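Local coordinates for protein insulinase family protease (Yersinia pestis, PDB 3GO9) that is a predicted insulinase-family (M16) protease, probably related to zinc peptidases, whose own activity is not established, at residues Ser36-Ala41 with Ser393-Ser398; Thr109-Thr114 with Pro170-Arg175; His278-Ser283 with Ser287-Ser292; Ala295-Phe300 with Thr370-Gln375. All coordinates share one frame; numbering follows the deposited sequence. Where two conformers were deposited one is given.

Contact 1 of 4, residues Ser36-Ala41 with Ser393-Ser398; sequences SWQLLA and SQRLRS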
# COMPACT_ATOMS: atom_id res chain seq x y z
N SER A 36 10.84 -1.11 -17.88
CA SER A 36 11.52 -1.77 -16.75
C SER A 36 10.84 -3.06 -16.41
O SER A 36 9.61 -3.17 -16.55
CB SER A 36 11.48 -0.85 -15.53
OG SER A 36 12.22 0.35 -15.78
N TRP A 37 11.63 -4.03 -15.96
CA TRP A 37 11.03 -5.29 -15.50
C TRP A 37 11.77 -5.80 -14.27
O TRP A 37 12.96 -5.50 -14.09
CB TRP A 37 11.00 -6.35 -16.60
CG TRP A 37 12.30 -6.69 -17.21
CD1 TRP A 37 12.86 -6.11 -18.33
CD2 TRP A 37 13.23 -7.70 -16.78
NE1 TRP A 37 14.08 -6.69 -18.62
CE2 TRP A 37 14.32 -7.68 -17.70
CE3 TRP A 37 13.24 -8.62 -15.75
CZ2 TRP A 37 15.43 -8.54 -17.58
CZ3 TRP A 37 14.35 -9.50 -15.62
CH2 TRP A 37 15.43 -9.44 -16.53
N GLN A 38 11.03 -6.57 -13.46
CA GLN A 38 11.57 -7.13 -12.24
C GLN A 38 11.00 -8.52 -12.09
O GLN A 38 9.81 -8.71 -12.24
CB GLN A 38 11.22 -6.28 -11.04
CG GLN A 38 11.64 -4.84 -11.08
CD GLN A 38 11.46 -4.08 -9.78
OE1 GLN A 38 11.28 -4.67 -8.68
NE2 GLN A 38 11.46 -2.77 -9.88
N LEU A 39 11.85 -9.50 -11.79
CA LEU A 39 11.44 -10.88 -11.72
C LEU A 39 11.96 -11.50 -10.40
O LEU A 39 13.14 -11.39 -10.04
CB LEU A 39 12.04 -11.64 -12.91
CG LEU A 39 12.02 -13.13 -12.90
CD1 LEU A 39 10.60 -13.67 -12.74
CD2 LEU A 39 12.68 -13.57 -14.22
N LEU A 40 11.07 -12.17 -9.69
CA LEU A 40 11.41 -12.94 -8.55
C LEU A 40 11.10 -14.41 -8.84
O LEU A 40 9.94 -14.80 -8.83
CB LEU A 40 10.59 -12.49 -7.31
CG LEU A 40 10.95 -13.22 -6.00
CD1 LEU A 40 12.41 -13.01 -5.61
CD2 LEU A 40 10.01 -12.87 -4.81
N ALA A 41 12.12 -15.22 -9.12
CA ALA A 41 11.87 -16.66 -9.27
C ALA A 41 11.65 -17.29 -7.89
O ALA A 41 12.40 -17.00 -6.94
CB ALA A 41 13.10 -17.32 -9.97
N SER A 393 2.63 -8.41 -3.48
CA SER A 393 2.09 -7.20 -2.86
C SER A 393 3.11 -6.52 -1.99
O SER A 393 3.15 -5.30 -1.89
CB SER A 393 0.77 -7.45 -2.16
OG SER A 393 0.91 -8.45 -1.21
N GLN A 394 3.96 -7.31 -1.32
CA GLN A 394 5.03 -6.75 -0.51
C GLN A 394 6.00 -5.96 -1.36
O GLN A 394 6.39 -4.84 -0.98
CB GLN A 394 5.77 -7.85 0.26
CG GLN A 394 4.97 -8.41 1.42
CD GLN A 394 5.71 -9.38 2.30
OE1 GLN A 394 6.91 -9.67 2.11
NE2 GLN A 394 4.97 -9.98 3.26
N ARG A 395 6.38 -6.51 -2.53
CA ARG A 395 7.29 -5.80 -3.42
C ARG A 395 6.67 -4.50 -3.92
O ARG A 395 7.34 -3.48 -3.91
CB ARG A 395 7.68 -6.67 -4.61
CG ARG A 395 8.72 -5.99 -5.51
CD ARG A 395 10.03 -5.78 -4.87
NE ARG A 395 11.04 -5.40 -5.87
CZ ARG A 395 12.34 -5.27 -5.59
NH1 ARG A 395 12.82 -5.53 -4.35
NH2 ARG A 395 13.19 -4.91 -6.55
N LEU A 396 5.40 -4.53 -4.36
CA LEU A 396 4.76 -3.30 -4.86
C LEU A 396 4.67 -2.27 -3.72
O LEU A 396 4.88 -1.07 -3.92
CB LEU A 396 3.37 -3.58 -5.41
CG LEU A 396 3.29 -4.41 -6.68
CD1 LEU A 396 1.94 -4.29 -7.35
CD2 LEU A 396 4.42 -4.11 -7.69
N ARG A 397 4.40 -2.73 -2.52
CA ARG A 397 4.33 -1.80 -1.38
C ARG A 397 5.67 -1.17 -1.13
O ARG A 397 5.80 0.06 -0.98
CB ARG A 397 3.81 -2.46 -0.15
CG ARG A 397 3.60 -1.44 1.01
CD ARG A 397 2.84 -2.07 2.21
NE ARG A 397 1.94 -3.15 1.78
CZ ARG A 397 2.08 -4.45 2.04
NH1 ARG A 397 1.17 -5.31 1.56
NH2 ARG A 397 3.09 -4.93 2.78
N SER A 398 6.72 -1.98 -1.20
CA SER A 398 8.06 -1.47 -1.08
C SER A 398 8.40 -0.43 -2.13
O SER A 398 8.99 0.62 -1.83
CB SER A 398 9.05 -2.63 -1.15
OG SER A 398 10.38 -2.19 -1.01
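The carboxamide oxygen OE1 of Q38 is held by two nitrogens of R395, which presents the side of its guanidinium group carrying NE and NH2. Both bonds, NE to OE1 and NH2 to OE1, measure 2.9 Å, and both are bent, at about 147°, because the two N-H groups point nearly side by side yet share one acceptor. The oxygen lies in the guanidinium plane, whereas the amide stands nearly perpendicular to it, the planes 84° apart. The two donors therefore meet OE1 differently: NE comes nearly along the C=O axis, and NH2 lies well above the carbonyl plane, off either lone pair. R395 leaves its helix with CG anti to the backbone N (chi1 -176°) and bends at chi2, which turns the NE side toward the strand; Q38 reaches out with a chain extended beyond CG and crosses it at about a right angle.

Farther out, W26 makes a cation-pi contact with R395, and D405 forms a salt bridge with its NH1. Q38 sits on strand 36-41, hydrogen-bonded through its backbone to L214 and V216 on strand 212-218, and its side chain also touches W26, Q28 and Y215. The contact thus joins the first sheet of the M16 chain to helix 388-401, nearly 350 residues later. In this buried setting the positive charge is probably balanced by D405, while the neutral Q38 supplies a polar acceptor that probably helps fix the rotation of the guanidinium without adding a second negative charge.

Contact 2 of 4, residues Thr109-Thr114 with Pro170-Arg175; sequences TSYDFT and PWWRYR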
# COMPACT_ATOMS: atom_id res chain seq x y z
N THR A 109 -7.03 1.69 -10.93
CA THR A 109 -6.49 2.99 -11.31
C THR A 109 -6.54 3.98 -10.16
O THR A 109 -7.37 3.86 -9.25
CB THR A 109 -7.19 3.59 -12.52
OG1 THR A 109 -8.45 4.10 -12.18
CG2 THR A 109 -7.32 2.55 -13.65
N SER A 110 -5.62 4.93 -10.16
CA SER A 110 -5.49 5.79 -9.02
C SER A 110 -5.05 7.17 -9.50
O SER A 110 -5.22 7.51 -10.68
CB SER A 110 -4.51 5.12 -8.02
OG SER A 110 -4.40 5.84 -6.80
N TYR A 111 -4.57 8.00 -8.59
CA TYR A 111 -4.15 9.35 -8.91
C TYR A 111 -2.92 9.38 -9.78
O TYR A 111 -2.81 10.17 -10.67
CB TYR A 111 -3.89 10.07 -7.55
CG TYR A 111 -5.11 10.25 -6.76
CD1 TYR A 111 -6.02 11.28 -7.06
CD2 TYR A 111 -5.46 9.37 -5.73
CE1 TYR A 111 -7.22 11.40 -6.33
CE2 TYR A 111 -6.63 9.52 -5.01
CZ TYR A 111 -7.51 10.54 -5.31
OH TYR A 111 -8.70 10.67 -4.59
N ASP A 112 -1.95 8.50 -9.49
CA ASP A 112 -0.65 8.54 -10.15
C ASP A 112 -0.19 7.23 -10.74
O ASP A 112 0.93 7.15 -11.23
CB ASP A 112 0.45 9.16 -9.27
CG ASP A 112 0.81 8.37 -8.06
OD1 ASP A 112 0.25 7.28 -7.87
OD2 ASP A 112 1.64 8.90 -7.26
N PHE A 113 -1.07 6.25 -10.77
CA PHE A 113 -0.77 4.98 -11.40
C PHE A 113 -2.01 4.25 -11.87
O PHE A 113 -3.13 4.48 -11.40
CB PHE A 113 0.08 4.05 -10.48
CG PHE A 113 -0.68 3.47 -9.35
CD1 PHE A 113 -1.34 2.23 -9.47
CD2 PHE A 113 -0.74 4.14 -8.11
CE1 PHE A 113 -2.02 1.69 -8.39
CE2 PHE A 113 -1.49 3.61 -7.04
CZ PHE A 113 -2.07 2.40 -7.17
N THR A 114 -1.76 3.32 -12.79
CA THR A 114 -2.68 2.23 -13.14
C THR A 114 -1.94 0.91 -12.97
O THR A 114 -0.80 0.76 -13.44
CB THR A 114 -3.08 2.38 -14.60
OG1 THR A 114 -3.79 3.63 -14.72
CG2 THR A 114 -4.03 1.30 -15.11
N PRO A 170 -16.27 9.36 3.55
CA PRO A 170 -16.07 10.70 4.13
C PRO A 170 -14.68 10.97 4.76
O PRO A 170 -14.15 12.09 4.66
CB PRO A 170 -17.15 10.77 5.21
CG PRO A 170 -18.29 9.94 4.61
CD PRO A 170 -17.62 8.83 3.86
N TRP A 171 -14.07 9.95 5.32
CA TRP A 171 -12.67 10.06 5.76
C TRP A 171 -11.72 10.50 4.62
O TRP A 171 -10.87 11.37 4.79
CB TRP A 171 -12.16 8.78 6.37
CG TRP A 171 -10.70 8.71 6.46
CD1 TRP A 171 -9.90 7.94 5.70
CD2 TRP A 171 -9.81 9.52 7.28
NE1 TRP A 171 -8.59 8.17 5.99
CE2 TRP A 171 -8.50 9.12 6.97
CE3 TRP A 171 -10.01 10.52 8.22
CZ2 TRP A 171 -7.38 9.69 7.57
CZ3 TRP A 171 -8.86 11.09 8.86
CH2 TRP A 171 -7.57 10.66 8.51
N TRP A 172 -11.83 9.84 3.47
CA TRP A 172 -10.99 10.21 2.36
C TRP A 172 -11.26 11.63 1.86
O TRP A 172 -10.29 12.37 1.63
CB TRP A 172 -11.07 9.14 1.24
CG TRP A 172 -10.04 9.39 0.16
CD1 TRP A 172 -10.28 9.65 -1.14
CD2 TRP A 172 -8.60 9.40 0.32
NE1 TRP A 172 -9.09 9.84 -1.82
CE2 TRP A 172 -8.05 9.69 -0.95
CE3 TRP A 172 -7.74 9.20 1.39
CZ2 TRP A 172 -6.68 9.79 -1.15
CZ3 TRP A 172 -6.37 9.27 1.17
CH2 TRP A 172 -5.86 9.59 -0.07
N ARG A 173 -12.52 12.02 1.78
CA ARG A 173 -12.92 13.39 1.43
C ARG A 173 -12.30 14.39 2.38
O ARG A 173 -11.74 15.39 1.95
CB ARG A 173 -14.44 13.58 1.39
CG ARG A 173 -15.13 12.78 0.33
CD ARG A 173 -14.53 13.03 -1.04
NE ARG A 173 -15.24 12.30 -2.06
CZ ARG A 173 -14.82 12.17 -3.31
NH1 ARG A 173 -13.68 12.75 -3.71
NH2 ARG A 173 -15.57 11.46 -4.17
N TYR A 174 -12.28 14.06 3.65
CA TYR A 174 -11.62 14.95 4.63
C TYR A 174 -10.12 15.00 4.42
O TYR A 174 -9.52 16.07 4.32
CB TYR A 174 -11.95 14.48 6.06
CG TYR A 174 -11.33 15.34 7.12
CD1 TYR A 174 -11.82 16.62 7.39
CD2 TYR A 174 -10.25 14.93 7.82
CE1 TYR A 174 -11.27 17.43 8.37
CE2 TYR A 174 -9.66 15.75 8.80
CZ TYR A 174 -10.17 17.00 9.06
OH TYR A 174 -9.59 17.81 10.00
N ARG A 175 -9.50 13.82 4.30
CA ARG A 175 -8.09 13.72 4.20
C ARG A 175 -7.50 14.39 2.97
O ARG A 175 -6.39 14.90 3.03
CB ARG A 175 -7.63 12.26 4.30
CG ARG A 175 -6.14 12.05 4.46
CD ARG A 175 -5.63 12.51 5.80
NE ARG A 175 -4.16 12.64 5.88
CZ ARG A 175 -3.46 13.67 5.42
NH1 ARG A 175 -4.04 14.66 4.75
NH2 ARG A 175 -2.15 13.68 5.59
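The indole of W172 meets Y111 at its edge: OH and CZ of the tyrosine lie close to the indole plane, beside NE1, while W172 CZ2 approaches the tyrosine ring obliquely. Y111 belongs to the turn joining antiparallel strands 107-109 and 114-120, a beta hairpin in the mixed sheet of the insulinase-family domain, and W172 to the short helix 170-175. The hairpin turn is closed by the backbone bond from S110 N to F113 O, 2.8 Å.

The two aromatic side chains slide past each other in opposite directions. W172 holds CG anti to its backbone N (chi1 -171°), which carries the indole N-H out toward the turn. Both residues are buried, and the phenol oxygen gives the indole N-H a polar partner there. Apolar contact continues beside the bond, with Y111 CE2 3.9 Å from W172 CZ2.

Y111 also packs on S60, L181 and P186. On the same hairpin, T109 OG1 hydrogen-bonds to ND1 of H72, a zinc ligand. R175 on the helix bridges to D274 of the second sheet. The hydrogen bond from W172 NE1 to Y111 OH spans 2.9 Å, with an N-H...O angle of 172° and the oxygen only 4° out of the indole plane.

Contact 3 of 4, residues His278-Ser283 with Ser287-Ser292; sequences HPIQDS and SRYWRS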
# COMPACT_ATOMS: atom_id res chain seq x y z
N HIS A 278 10.23 9.70 5.49
CA HIS A 278 11.56 9.80 4.89
C HIS A 278 12.06 8.38 4.61
O HIS A 278 12.33 7.66 5.57
CB HIS A 278 12.47 10.52 5.88
CG HIS A 278 11.95 11.86 6.31
ND1 HIS A 278 11.51 12.13 7.59
CD2 HIS A 278 11.77 13.00 5.60
CE1 HIS A 278 11.08 13.38 7.65
NE2 HIS A 278 11.23 13.93 6.45
N PRO A 279 12.16 7.98 3.31
CA PRO A 279 12.68 6.65 2.97
C PRO A 279 14.01 6.34 3.65
O PRO A 279 14.90 7.19 3.80
CB PRO A 279 12.83 6.67 1.44
CG PRO A 279 11.74 7.61 0.98
CD PRO A 279 11.79 8.72 2.07
N ILE A 280 14.15 5.07 3.99
CA ILE A 280 15.28 4.61 4.76
C ILE A 280 16.50 4.39 3.81
O ILE A 280 16.44 3.52 2.99
CB ILE A 280 14.89 3.31 5.42
CG1 ILE A 280 13.80 3.58 6.47
CG2 ILE A 280 16.11 2.64 6.08
CD1 ILE A 280 12.92 2.42 6.75
N GLN A 281 17.56 5.17 4.00
CA GLN A 281 18.72 5.21 3.05
C GLN A 281 19.86 4.35 3.53
O GLN A 281 20.76 4.00 2.75
CB GLN A 281 19.30 6.62 2.96
CG GLN A 281 18.46 7.66 2.24
CD GLN A 281 18.01 7.15 0.92
OE1 GLN A 281 18.67 7.35 -0.12
NE2 GLN A 281 16.92 6.40 0.95
N ASP A 282 19.89 4.10 4.81
CA ASP A 282 21.06 3.51 5.40
C ASP A 282 20.68 2.81 6.69
O ASP A 282 19.50 2.83 7.11
CB ASP A 282 22.17 4.57 5.62
CG ASP A 282 21.76 5.70 6.55
OD1 ASP A 282 21.02 5.43 7.51
OD2 ASP A 282 22.23 6.86 6.36
N SER A 283 21.67 2.11 7.24
CA SER A 283 21.46 1.22 8.37
C SER A 283 21.01 2.00 9.62
O SER A 283 20.22 1.48 10.42
CB SER A 283 22.74 0.44 8.67
OG SER A 283 22.55 -0.48 9.75
N SER A 287 17.62 1.38 11.77
CA SER A 287 17.54 1.20 13.19
C SER A 287 16.56 2.19 13.86
O SER A 287 15.78 1.80 14.77
CB SER A 287 18.93 1.38 13.79
OG SER A 287 19.67 0.24 13.44
N ARG A 288 16.62 3.43 13.44
CA ARG A 288 15.68 4.45 13.98
C ARG A 288 14.24 4.09 13.66
O ARG A 288 13.35 4.21 14.51
CB ARG A 288 15.99 5.86 13.48
CG ARG A 288 17.33 6.41 13.90
CD ARG A 288 17.48 7.90 13.60
NE ARG A 288 17.27 8.26 12.20
CZ ARG A 288 18.23 8.35 11.26
NH1 ARG A 288 19.49 8.08 11.55
NH2 ARG A 288 17.90 8.71 10.01
N TYR A 289 13.98 3.63 12.43
CA TYR A 289 12.65 3.18 12.01
C TYR A 289 12.21 2.01 12.88
O TYR A 289 11.08 1.99 13.39
CB TYR A 289 12.58 2.81 10.49
CG TYR A 289 11.33 2.08 10.13
CD1 TYR A 289 10.10 2.74 10.09
CD2 TYR A 289 11.31 0.70 9.94
CE1 TYR A 289 8.96 2.11 9.83
CE2 TYR A 289 10.14 0.06 9.63
CZ TYR A 289 8.95 0.76 9.59
OH TYR A 289 7.78 0.06 9.32
N TRP A 290 13.10 1.04 13.08
CA TRP A 290 12.69 -0.14 13.80
C TRP A 290 12.37 0.19 15.27
O TRP A 290 11.47 -0.43 15.86
CB TRP A 290 13.75 -1.24 13.75
CG TRP A 290 13.74 -2.07 12.47
CD1 TRP A 290 12.68 -2.28 11.63
CD2 TRP A 290 14.81 -2.87 11.96
NE1 TRP A 290 13.03 -3.18 10.63
CE2 TRP A 290 14.33 -3.55 10.83
CE3 TRP A 290 16.11 -3.10 12.36
CZ2 TRP A 290 15.16 -4.44 10.09
CZ3 TRP A 290 16.91 -3.96 11.64
CH2 TRP A 290 16.45 -4.61 10.52
N ARG A 291 13.10 1.15 15.85
CA ARG A 291 12.84 1.56 17.23
C ARG A 291 11.46 2.20 17.31
O ARG A 291 10.68 1.93 18.26
CB ARG A 291 13.87 2.54 17.76
CG ARG A 291 13.73 2.75 19.26
CD ARG A 291 14.73 3.69 19.85
NE ARG A 291 16.08 3.12 19.84
CZ ARG A 291 17.17 3.75 20.32
NH1 ARG A 291 17.08 4.97 20.84
NH2 ARG A 291 18.35 3.17 20.25
N SER A 292 11.16 3.04 16.33
CA SER A 292 9.87 3.74 16.29
C SER A 292 8.73 2.75 16.09
O SER A 292 7.71 2.80 16.82
CB SER A 292 9.89 4.76 15.18
OG SER A 292 10.74 5.81 15.56
O HOH W 1 20.65 8.16 8.49
O HOH W 2 20.39 -1.50 11.23
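I280 and Y289 make the closely packed part of this contact: the isoleucine tip, CD1, rests 3.8 Å from Y289 CG and equally near Y289 CB, at the root of the aromatic side chain. The two side chains cross at about a right angle, and the methyl meets the ring obliquely. Y289 has CG anti to the backbone N (chi1 168°), which leads the ring away beyond this point, and its OH hydrogen-bonds to a bound di(hydroxyethyl)ether, probably from the crystallisation liquor. I280 also packs on A285 and L286 in the first turn of the helix, so the loop folds back against it.

The rest is looser, with a water on each flank of the helix start. D282 OD1 accepts a hydrogen bond of 2.9 Å from water 1, which in turn accepts one of 3.2 Å from R288 NH2 and lies at the edge of the guanidinium, in its plane. The opposite charges do not touch, D282 OD1 being 5.1 Å from R288 NH1. A second water links the two serines, 2.8 Å from S283 OG and 2.9 Å from S287 OG. The backbone bond from S287 N to S283 O, 2.9 Å long, lies between the two water bridges and is the i to i+4 bond of the opening helical turn.

D282 stands at the N-cap and its OD1 accepts from A285 N, at position N3. The D282 cap marks a side-chain-capped start to helix 283-309, after the loop that follows strand 267-276 in the second half of the M16 fold.

Contact 4 of 4, residues Ala295-Phe300 with Thr370-Gln375; sequences AREALF and TQKNDQ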
# COMPACT_ATOMS: atom_id res chain seq x y z
N ALA A 295 8.11 0.61 19.26
CA ALA A 295 7.40 1.39 20.30
C ALA A 295 5.89 1.40 19.99
O ALA A 295 5.08 1.17 20.87
CB ALA A 295 7.92 2.80 20.37
N ARG A 296 5.54 1.63 18.73
CA ARG A 296 4.14 1.59 18.31
C ARG A 296 3.53 0.22 18.56
O ARG A 296 2.42 0.10 19.09
CB ARG A 296 4.00 2.01 16.84
CG ARG A 296 4.31 3.48 16.62
CD ARG A 296 4.06 3.94 15.18
NE ARG A 296 5.07 3.49 14.21
CZ ARG A 296 6.05 4.25 13.74
NH1 ARG A 296 6.23 5.49 14.18
NH2 ARG A 296 6.91 3.76 12.86
N GLU A 297 4.27 -0.83 18.21
CA GLU A 297 3.80 -2.16 18.39
C GLU A 297 3.64 -2.49 19.88
O GLU A 297 2.63 -3.09 20.31
CB GLU A 297 4.74 -3.13 17.69
CG GLU A 297 4.29 -4.53 17.69
CD GLU A 297 5.30 -5.46 17.11
OE1 GLU A 297 5.19 -6.65 17.40
OE2 GLU A 297 6.20 -5.02 16.38
N ALA A 298 4.59 -2.00 20.68
CA ALA A 298 4.60 -2.29 22.11
C ALA A 298 3.35 -1.71 22.76
O ALA A 298 2.73 -2.34 23.61
CB ALA A 298 5.83 -1.61 22.75
N LEU A 299 3.02 -0.50 22.37
CA LEU A 299 1.93 0.23 22.96
C LEU A 299 0.65 -0.48 22.59
O LEU A 299 -0.22 -0.66 23.47
CB LEU A 299 1.96 1.68 22.54
CG LEU A 299 0.98 2.38 21.64
CD1 LEU A 299 -0.43 1.88 21.70
CD2 LEU A 299 1.04 3.82 22.07
N PHE A 300 0.52 -0.94 21.35
CA PHE A 300 -0.73 -1.56 20.98
C PHE A 300 -0.89 -2.89 21.69
O PHE A 300 -1.96 -3.24 22.22
CB PHE A 300 -0.88 -1.77 19.50
CG PHE A 300 -2.25 -2.21 19.15
CD1 PHE A 300 -3.34 -1.38 19.42
CD2 PHE A 300 -2.46 -3.47 18.63
CE1 PHE A 300 -4.61 -1.78 19.14
CE2 PHE A 300 -3.77 -3.87 18.33
CZ PHE A 300 -4.83 -3.00 18.57
N THR A 370 11.43 -11.41 23.88
CA THR A 370 11.37 -12.86 23.60
C THR A 370 10.48 -13.13 22.36
O THR A 370 10.82 -13.95 21.47
CB THR A 370 10.85 -13.62 24.87
OG1 THR A 370 11.79 -13.45 25.92
CG2 THR A 370 10.66 -15.11 24.62
N GLN A 371 9.36 -12.43 22.30
CA GLN A 371 8.41 -12.57 21.22
C GLN A 371 9.02 -12.08 19.90
O GLN A 371 8.92 -12.73 18.85
CB GLN A 371 7.13 -11.80 21.56
CG GLN A 371 6.10 -11.55 20.43
CD GLN A 371 4.89 -10.70 20.91
OE1 GLN A 371 4.41 -9.79 20.20
NE2 GLN A 371 4.40 -11.00 22.13
N LYS A 372 9.72 -10.96 19.93
CA LYS A 372 10.28 -10.45 18.66
C LYS A 372 11.43 -11.32 18.19
O LYS A 372 11.64 -11.53 17.00
CB LYS A 372 10.73 -8.98 18.83
CG LYS A 372 9.64 -7.96 19.18
CD LYS A 372 8.35 -8.04 18.36
CE LYS A 372 8.56 -7.73 16.92
NZ LYS A 372 7.26 -7.82 16.20
N ASN A 373 12.19 -11.85 19.14
CA ASN A 373 13.27 -12.78 18.83
C ASN A 373 12.72 -14.09 18.26
O ASN A 373 13.29 -14.67 17.32
CB ASN A 373 14.17 -13.04 20.07
CG ASN A 373 15.34 -12.02 20.16
OD1 ASN A 373 16.14 -11.87 19.22
ND2 ASN A 373 15.44 -11.34 21.30
N ASP A 374 11.57 -14.52 18.79
CA ASP A 374 10.90 -15.70 18.24
C ASP A 374 10.51 -15.50 16.78
O ASP A 374 10.81 -16.31 15.92
CB ASP A 374 9.65 -16.04 19.07
CG ASP A 374 9.01 -17.37 18.62
OD1 ASP A 374 9.72 -18.39 18.65
OD2 ASP A 374 7.82 -17.36 18.23
N GLN A 375 9.86 -14.38 16.52
CA GLN A 375 9.46 -14.03 15.16
C GLN A 375 10.63 -13.98 14.20
O GLN A 375 10.54 -14.48 13.11
CB GLN A 375 8.73 -12.72 15.15
CG GLN A 375 7.50 -12.72 16.05
CD GLN A 375 6.94 -11.33 16.25
OE1 GLN A 375 7.29 -10.39 15.51
NE2 GLN A 375 6.06 -11.18 17.23
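K372 NZ forms a salt bridge with the carboxylate of E297. The shorter arm, NZ to OE1, is 2.7 Å and uses the syn lone pair of OE1; the other, NZ to OE2, is weak at 3.0 Å. The ammonium therefore sits before both oxygens, somewhat nearer one. Q375, one turn farther along the lysine's own helix, adds a third bond, its OE1 accepting from NZ at 2.7 Å, with the donor tilted 21° from the carbonyl plane. NZ thus lies between the carboxylate and Q375 OE1, which probably limits its movement and steadies the charged state of the lysine.

The side chains come from opposite directions. E297 is extended, with CG anti to its backbone N (chi1 -174°), and reaches straight across; K372 is folded at chi2 and chi3, so its chain doubles up beside its helix before NZ meets the acid. Its CD also packs against the acid, 3.6 Å from E297 OE1.

The bridge ties helix 283-309 to helix 362-377 in the second half of the M16 chain, whose helices pack against one another and against the sheet containing strand 316-324. Q371 merely skirts the acid, its OE1 4.3 Å from E297 OE1, and its side chain also touches W301. The buried K372 rests on L294, R415 and L419, the latter two from helix 408-421.

How the contacts relate
From the N terminus, strand 36-41 opens contact 1, which closes only at helix 388-401; the loop it spans encloses the other three contacts. Within it, contact 2 closes first, tying the 109-114 hairpin turn to helix 170-175. Contact 3 follows as a short local closure at the start of helix 283-309, and contact 4 then joins that helix to helix 362-377. Contacts 2, 3 and 4 run in series and none cross. Contacts 3 and 4, centres about 17 Å apart, touch through Y289 and R296 on their shared helix. Contact 1 links the first sheet to helix 388-401.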